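Local coordinates for protein glutathione transferase (Lolium rigidum, PDB 6ZB6) that probably conjugates glutathione to electrophilic xenobiotics such as herbicides, as a phi class glutathione transferase linked to multiple-herbicide resistance, at residues Phe21-Glu24 with Asp28-Val31; Gly61-Phe66 with Ser72-Arg77. One frame throughout, in Å; residues are numbered along the deposited sequence.

How the contacts relate
Both contacts sit in the thioredoxin-like N-terminal domain, at the two edges of its four-stranded sheet: contact 1 at strand 29-32, contact 2 at strand 63-66. Each ties an edge strand to a helix; the two helices, 13-24 and 68-78, lie side by side, and the contact centres are about 11 Å apart. Where the helices meet, Leu22 CD2 comes within 3.7 Å of Val75 CG2, and Phe21 CD1 packs against Leu76 CD1 at 4.0 Å. The bound S-(p-nitrobenzyl)glutathione lies about 13 Å from the side chain of Leu22 and about 10 Å from that of Leu65.

Contact 1. Residues Phe21-Glu24 with Asp28-Val31; sequences FLEE and DYEV
Leu22 and Glu23, neighbours near the end of helix 13-24, take hold of one aromatic ring, that of Tyr29, in two different ways. Leu22 comes over a face. Its CD1 methyl lies 4.1 Å from the centroid of the Tyr29 ring and 29° off the ring normal, a CH-pi contact displaced toward the root of the ring, where Leu22 CD1 is 3.6 Å from Tyr29 CG. Behind the methyl, Leu22 CB sits 3.8 Å from Tyr29 CD1, so the leucine follows one flank of the ring as well as its base. Leu22 also packs on Val4 and Val6 of strand 4-7.

The unit being closed here is a beta-alpha-beta crossover: strand 4-7, helix 13-24 and strand 29-32, with the two strands parallel neighbours in the thioredoxin-like sheet. Glu30 bonds through its backbone to Val4 and Val6, fixing the edge strand from which Tyr29 reaches back to the helix.

Glu23 works at the far end of the ring. Its chain bends at chi2 (-71°), which swings the carboxylate round to the phenol, and Tyr29 OH donates a hydrogen bond of 2.7 Å to Glu23 OE2. The oxygen accepts with its anti lone pair, on the side away from OE1, and the carboxylate plane stands 79° from the ring plane. Lys209 makes a weak, long ion pair with the same oxygen, and helix 205-214 also packs here, with Ile210 touching both Glu23 and Tyr29.

Contact 2. Residues Gly61-Phe66 with Ser72-Arg77; sequences GDLLLF and SKYVLR
Tyr74 is met by two leucine methyls, from Leu63 and Leu65, that share the length of its side chain between them. The contact lies in the beta-beta-alpha half of the thioredoxin fold, where strands 57-60 and 63-66 are followed by helix 68-78, and it joins the last of these strands to the helix. Leu63 and Leu65 are two apart on the strand, and both send their side chains toward the helix.

Tyr74 carries the largest share of the buried surface. With CG anti to the backbone N (chi1 172°), its ring extends from the helix toward the edge strand, and the phenol end arrives near the start of that strand. Leu63 comes from the opposite direction and meets this outer half: Leu63 CD2 is 3.5 Å from Tyr74 CE1, with CZ only slightly farther.

Leu65 takes the inner half. Its side chain crosses that of Tyr74 at about a right angle, and Leu65 CD1 stands 3.8 Å from Tyr74 CG and equally near its CB. The same methyl makes an off-centre CH-pi contact, 4.2 Å from the centroid of the Tyr74 ring. Leu65 also touches Phe58 of strand 57-60, the adjacent antiparallel strand, and Val75 reaches that phenylalanine from the helix.

No hydrogen bond links the two segments. The polar end of the tyrosine is instead anchored just before the strand, at the close of strand 57-60, where Tyr74 OH is hydrogen-bonded to Asp60 OD2 while Leu63 CD2 lies 3.7 Å from that same Tyr74 OH.

Contact 1. Residues Phe21-Glu24 with Asp28-Val31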
ATOM      1  N   PHE A  21      -7.075   2.609   4.511  1.00 21.76           N
ATOM      2  CA  PHE A  21      -7.274   2.900   5.926  1.00 23.19           C
ATOM      3  C   PHE A  21      -8.528   3.733   6.161  1.00 22.16           C
ATOM      4  O   PHE A  21      -9.213   3.535   7.172  1.00 22.91           O
ATOM      5  CB  PHE A  21      -6.016   3.543   6.496  1.00 21.60           C
ATOM      6  CG  PHE A  21      -4.851   2.600   6.495  1.00 21.31           C
ATOM      7  CD1 PHE A  21      -4.884   1.457   7.283  1.00 18.23           C
ATOM      8  CD2 PHE A  21      -3.766   2.803   5.648  1.00 18.50           C
ATOM      9  CE1 PHE A  21      -3.830   0.556   7.272  1.00 24.73           C
ATOM     10  CE2 PHE A  21      -2.699   1.895   5.626  1.00 19.93           C
ATOM     11  CZ  PHE A  21      -2.729   0.776   6.435  1.00 17.99           C
ATOM     12  N   LEU A  22      -8.882   4.620   5.223  1.00 21.71           N
ATOM     13  CA  LEU A  22     -10.168   5.300   5.318  1.00 20.62           C
ATOM     14  C   LEU A  22     -11.314   4.300   5.350  1.00 25.17           C
ATOM     15  O   LEU A  22     -12.263   4.452   6.124  1.00 25.99           O
ATOM     16  CB  LEU A  22     -10.342   6.274   4.155  1.00 23.98           C
ATOM     17  CG  LEU A  22      -9.593   7.610   4.279  1.00 21.95           C
ATOM     18  CD1 LEU A  22      -9.485   8.298   2.920  1.00 20.00           C
ATOM     19  CD2 LEU A  22     -10.262   8.523   5.327  1.00 22.99           C
ATOM     20  N   GLU A  23     -11.249   3.262   4.514  1.00 21.92           N
ATOM     21  CA  GLU A  23     -12.332   2.290   4.498  1.00 19.90           C
ATOM     22  C   GLU A  23     -12.318   1.432   5.752  1.00 21.48           C
ATOM     23  O   GLU A  23     -13.379   1.018   6.223  1.00 24.64           O
ATOM     24  CB  GLU A  23     -12.239   1.416   3.247  1.00 15.87           C
ATOM     25  CG  GLU A  23     -12.667   2.133   1.989  1.00 24.03           C
ATOM     26  CD  GLU A  23     -14.157   2.382   1.943  1.00 27.76           C
ATOM     27  OE1 GLU A  23     -14.910   1.649   2.622  1.00 33.03           O
ATOM     28  OE2 GLU A  23     -14.579   3.315   1.223  1.00 35.11           O
ATOM     29  N   GLU A  24     -11.133   1.159   6.308  1.00 19.00           N
ATOM     30  CA  GLU A  24     -11.059   0.323   7.500  1.00 21.39           C
ATOM     31  C   GLU A  24     -11.794   0.961   8.674  1.00 29.35           C
ATOM     32  O   GLU A  24     -12.416   0.258   9.479  1.00 26.59           O
ATOM     33  CB  GLU A  24      -9.598   0.042   7.866  1.00 20.07           C
ATOM     34  CG  GLU A  24      -8.926  -1.021   6.967  1.00 25.32           C
ATOM     35  CD  GLU A  24      -9.342  -2.463   7.280  1.00 30.82           C
ATOM     36  OE1 GLU A  24      -9.875  -2.735   8.376  1.00 31.43           O
ATOM     37  OE2 GLU A  24      -9.115  -3.347   6.424  1.00 26.93           O
ATOM     38  N   ASP A  28     -16.042   8.856   5.817  1.00 31.20           N
ATOM     39  CA  ASP A  28     -16.370   9.463   4.535  1.00 30.06           C
ATOM     40  C   ASP A  28     -15.147  10.173   3.964  1.00 31.46           C
ATOM     41  O   ASP A  28     -14.310  10.709   4.699  1.00 27.93           O
ATOM     42  CB  ASP A  28     -17.519  10.460   4.686  1.00 29.66           C
ATOM     43  CG  ASP A  28     -18.858   9.788   4.935  1.00 29.58           C
ATOM     44  OD1 ASP A  28     -18.907   8.549   5.122  1.00 27.71           O
ATOM     45  OD2 ASP A  28     -19.870  10.518   4.948  1.00 33.29           O
ATOM     46  N   TYR A  29     -15.048  10.180   2.636  1.00 22.17           N
ATOM     47  CA  TYR A  29     -13.927  10.844   1.987  1.00 21.00           C
ATOM     48  C   TYR A  29     -14.262  11.129   0.535  1.00 23.85           C
ATOM     49  O   TYR A  29     -15.166  10.528  -0.057  1.00 29.09           O
ATOM     50  CB  TYR A  29     -12.644  10.011   2.067  1.00 17.70           C
ATOM     51  CG  TYR A  29     -12.763   8.644   1.412  1.00 22.02           C
ATOM     52  CD1 TYR A  29     -13.309   7.574   2.096  1.00 24.62           C
ATOM     53  CD2 TYR A  29     -12.313   8.435   0.118  1.00 24.53           C
ATOM     54  CE1 TYR A  29     -13.419   6.317   1.499  1.00 26.99           C
ATOM     55  CE2 TYR A  29     -12.412   7.188  -0.487  1.00 25.74           C
ATOM     56  CZ  TYR A  29     -12.968   6.138   0.208  1.00 27.82           C
ATOM     57  OH  TYR A  29     -13.071   4.898  -0.382  1.00 27.26           O
ATOM     58  N   GLU A  30     -13.493  12.048  -0.030  1.00 25.24           N
ATOM     59  CA  GLU A  30     -13.601  12.455  -1.419  1.00 31.39           C
ATOM     60  C   GLU A  30     -12.267  12.181  -2.096  1.00 29.08           C
ATOM     61  O   GLU A  30     -11.216  12.567  -1.578  1.00 24.52           O
ATOM     62  CB  GLU A  30     -13.965  13.947  -1.520  1.00 27.90           C
ATOM     63  CG  GLU A  30     -13.833  14.505  -2.923  1.00 24.39           C
ATOM     64  CD  GLU A  30     -14.162  15.983  -3.019  1.00 30.01           C
ATOM     65  OE1 GLU A  30     -14.410  16.631  -1.972  1.00 28.71           O
ATOM     66  OE2 GLU A  30     -14.189  16.492  -4.159  1.00 33.33           O
ATOM     67  N   VAL A  31     -12.302  11.500  -3.233  1.00 24.46           N
ATOM     68  CA  VAL A  31     -11.109  11.258  -4.037  1.00 23.23           C
ATOM     69  C   VAL A  31     -11.102  12.284  -5.154  1.00 22.72           C
ATOM     70  O   VAL A  31     -12.026  12.309  -5.972  1.00 26.30           O
ATOM     71  CB  VAL A  31     -11.101   9.832  -4.617  1.00 26.10           C
ATOM     72  CG1 VAL A  31      -9.845   9.629  -5.451  1.00 27.59           C
ATOM     73  CG2 VAL A  31     -11.185   8.811  -3.505  1.00 22.53           C
TER

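Contact 2. Residues Gly61-Phe66 with Ser72-Arg77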
ATOM      1  N   GLY A  61     -10.180  19.970   6.371  1.00 31.26           N
ATOM      2  CA  GLY A  61     -10.386  21.358   6.753  1.00 38.09           C
ATOM      3  C   GLY A  61      -9.217  22.213   6.321  1.00 34.31           C
ATOM      4  O   GLY A  61      -8.889  22.261   5.133  1.00 32.54           O
ATOM      5  N   ASP A  62      -8.556  22.868   7.271  1.00 29.38           N
ATOM      6  CA  ASP A  62      -7.394  23.685   6.956  1.00 33.31           C
ATOM      7  C   ASP A  62      -6.087  22.915   7.046  1.00 34.91           C
ATOM      8  O   ASP A  62      -5.032  23.483   6.756  1.00 37.55           O
ATOM      9  CB  ASP A  62      -7.334  24.900   7.888  1.00 48.38           C
ATOM     10  CG  ASP A  62      -8.460  25.881   7.635  1.00 68.05           C
ATOM     11  OD1 ASP A  62      -8.665  26.780   8.482  1.00 78.22           O
ATOM     12  OD2 ASP A  62      -9.139  25.753   6.588  1.00 72.36           O
ATOM     13  N   LEU A  63      -6.125  21.648   7.445  1.00 24.59           N
ATOM     14  CA  LEU A  63      -4.922  20.837   7.548  1.00 25.48           C
ATOM     15  C   LEU A  63      -4.614  20.213   6.195  1.00 29.59           C
ATOM     16  O   LEU A  63      -5.482  19.563   5.600  1.00 23.76           O
ATOM     17  CB  LEU A  63      -5.104  19.744   8.600  1.00 25.60           C
ATOM     18  CG  LEU A  63      -3.921  18.809   8.825  1.00 23.23           C
ATOM     19  CD1 LEU A  63      -2.783  19.565   9.503  1.00 25.15           C
ATOM     20  CD2 LEU A  63      -4.339  17.621   9.675  1.00 23.37           C
ATOM     21  N   LEU A  64      -3.395  20.429   5.708  1.00 25.96           N
ATOM     22  CA  LEU A  64      -2.884  19.792   4.500  1.00 27.16           C
ATOM     23  C   LEU A  64      -1.789  18.823   4.904  1.00 25.74           C
ATOM     24  O   LEU A  64      -0.911  19.182   5.691  1.00 22.19           O
ATOM     25  CB  LEU A  64      -2.321  20.818   3.509  1.00 21.30           C
ATOM     26  CG  LEU A  64      -3.318  21.766   2.836  1.00 30.06           C
ATOM     27  CD1 LEU A  64      -2.590  22.867   2.075  1.00 33.85           C
ATOM     28  CD2 LEU A  64      -4.230  20.966   1.905  1.00 38.66           C
ATOM     29  N   LEU A  65      -1.851  17.596   4.385  1.00 20.17           N
ATOM     30  CA  LEU A  65      -0.836  16.597   4.660  1.00 21.08           C
ATOM     31  C   LEU A  65      -0.396  15.972   3.348  1.00 23.21           C
ATOM     32  O   LEU A  65      -1.085  16.053   2.327  1.00 20.61           O
ATOM     33  CB  LEU A  65      -1.345  15.491   5.611  1.00 20.61           C
ATOM     34  CG  LEU A  65      -1.899  15.889   6.987  1.00 24.37           C
ATOM     35  CD1 LEU A  65      -2.519  14.679   7.683  1.00 18.08           C
ATOM     36  CD2 LEU A  65      -0.813  16.530   7.880  1.00 19.28           C
ATOM     37  N   PHE A  66       0.781  15.367   3.380  1.00 20.59           N
ATOM     38  CA  PHE A  66       1.227  14.509   2.296  1.00 19.11           C
ATOM     39  C   PHE A  66       2.054  13.402   2.933  1.00 23.04           C
ATOM     40  O   PHE A  66       2.185  13.342   4.162  1.00 21.27           O
ATOM     41  CB  PHE A  66       1.979  15.312   1.226  1.00 17.78           C
ATOM     42  CG  PHE A  66       3.236  15.986   1.726  1.00 21.79           C
ATOM     43  CD1 PHE A  66       3.183  17.236   2.331  1.00 21.97           C
ATOM     44  CD2 PHE A  66       4.473  15.382   1.558  1.00 20.77           C
ATOM     45  CE1 PHE A  66       4.346  17.859   2.783  1.00 19.88           C
ATOM     46  CE2 PHE A  66       5.622  15.987   2.007  1.00 24.53           C
ATOM     47  CZ  PHE A  66       5.568  17.236   2.614  1.00 19.72           C
ATOM     48  N   SER A  72      -2.144   8.247   6.508  1.00 22.16           N
ATOM     49  CA  SER A  72      -2.888   7.087   6.974  1.00 22.74           C
ATOM     50  C   SER A  72      -2.953   7.036   8.494  1.00 20.92           C
ATOM     51  O   SER A  72      -4.003   6.718   9.063  1.00 20.95           O
ATOM     52  CB  SER A  72      -2.260   5.798   6.433  1.00 20.05           C
ATOM     53  OG  SER A  72      -2.340   5.752   5.017  1.00 16.94           O
ATOM     54  N   LYS A  73      -1.836   7.319   9.172  1.00 22.31           N
ATOM     55  CA  LYS A  73      -1.867   7.300  10.632  1.00 22.89           C
ATOM     56  C   LYS A  73      -2.764   8.404  11.180  1.00 19.46           C
ATOM     57  O   LYS A  73      -3.454   8.206  12.189  1.00 22.09           O
ATOM     58  CB  LYS A  73      -0.447   7.400  11.200  1.00 24.04           C
ATOM     59  CG  LYS A  73       0.346   6.106  10.990  1.00 20.58           C
ATOM     60  CD  LYS A  73       1.660   6.096  11.774  1.00 21.17           C
ATOM     61  CE  LYS A  73       2.676   7.029  11.111  1.00 24.75           C
ATOM     62  NZ  LYS A  73       4.072   6.856  11.632  1.00 26.81           N
ATOM     63  N   TYR A  74      -2.786   9.568  10.524  1.00 19.75           N
ATOM     64  CA  TYR A  74      -3.702  10.622  10.959  1.00 15.96           C
ATOM     65  C   TYR A  74      -5.151  10.159  10.848  1.00 22.63           C
ATOM     66  O   TYR A  74      -5.968  10.412  11.741  1.00 19.52           O
ATOM     67  CB  TYR A  74      -3.483  11.884  10.125  1.00 21.34           C
ATOM     68  CG  TYR A  74      -4.513  12.962  10.378  1.00 22.84           C
ATOM     69  CD1 TYR A  74      -4.351  13.867  11.429  1.00 22.67           C
ATOM     70  CD2 TYR A  74      -5.647  13.077   9.579  1.00 23.05           C
ATOM     71  CE1 TYR A  74      -5.288  14.848  11.671  1.00 20.94           C
ATOM     72  CE2 TYR A  74      -6.597  14.066   9.817  1.00 20.67           C
ATOM     73  CZ  TYR A  74      -6.402  14.951  10.858  1.00 26.47           C
ATOM     74  OH  TYR A  74      -7.329  15.935  11.102  1.00 27.97           O
ATOM     75  N   VAL A  75      -5.487   9.483   9.750  1.00 20.81           N
ATOM     76  CA  VAL A  75      -6.839   8.946   9.586  1.00 20.97           C
ATOM     77  C   VAL A  75      -7.165   7.959  10.700  1.00 15.46           C
ATOM     78  O   VAL A  75      -8.236   8.023  11.322  1.00 23.47           O
ATOM     79  CB  VAL A  75      -6.985   8.291   8.200  1.00 19.46           C
ATOM     80  CG1 VAL A  75      -8.187   7.350   8.190  1.00 22.78           C
ATOM     81  CG2 VAL A  75      -7.114   9.361   7.131  1.00 22.73           C
ATOM     82  N   LEU A  76      -6.251   7.024  10.964  1.00 18.17           N
ATOM     83  CA  LEU A  76      -6.509   5.992  11.966  1.00 19.45           C
ATOM     84  C   LEU A  76      -6.707   6.591  13.351  1.00 29.39           C
ATOM     85  O   LEU A  76      -7.544   6.112  14.130  1.00 24.96           O
ATOM     86  CB  LEU A  76      -5.363   4.991  11.979  1.00 24.42           C
ATOM     87  CG  LEU A  76      -5.285   4.163  10.686  1.00 23.98           C
ATOM     88  CD1 LEU A  76      -4.041   3.305  10.693  1.00 20.99           C
ATOM     89  CD2 LEU A  76      -6.549   3.335  10.483  1.00 26.29           C
ATOM     90  N   ARG A  77      -5.945   7.640  13.676  1.00 23.80           N
ATOM     91  CA  ARG A  77      -6.079   8.269  14.984  1.00 23.62           C
ATOM     92  C   ARG A  77      -7.333   9.123  15.065  1.00 25.60           C
ATOM     93  O   ARG A  77      -8.076   9.051  16.055  1.00 28.50           O
ATOM     94  CB  ARG A  77      -4.836   9.109  15.286  1.00 28.26           C
ATOM     95  CG  ARG A  77      -3.592   8.282  15.553  1.00 25.01           C
ATOM     96  CD  ARG A  77      -2.333   9.146  15.503  1.00 24.80           C
ATOM     97  NE  ARG A  77      -1.149   8.302  15.592  1.00 28.47           N
ATOM     98  CZ  ARG A  77       0.035   8.598  15.064  1.00 29.67           C
ATOM     99  NH1 ARG A  77       0.209   9.744  14.415  1.00 23.02           N
ATOM    100  NH2 ARG A  77       1.048   7.745  15.194  1.00 27.98           N
TER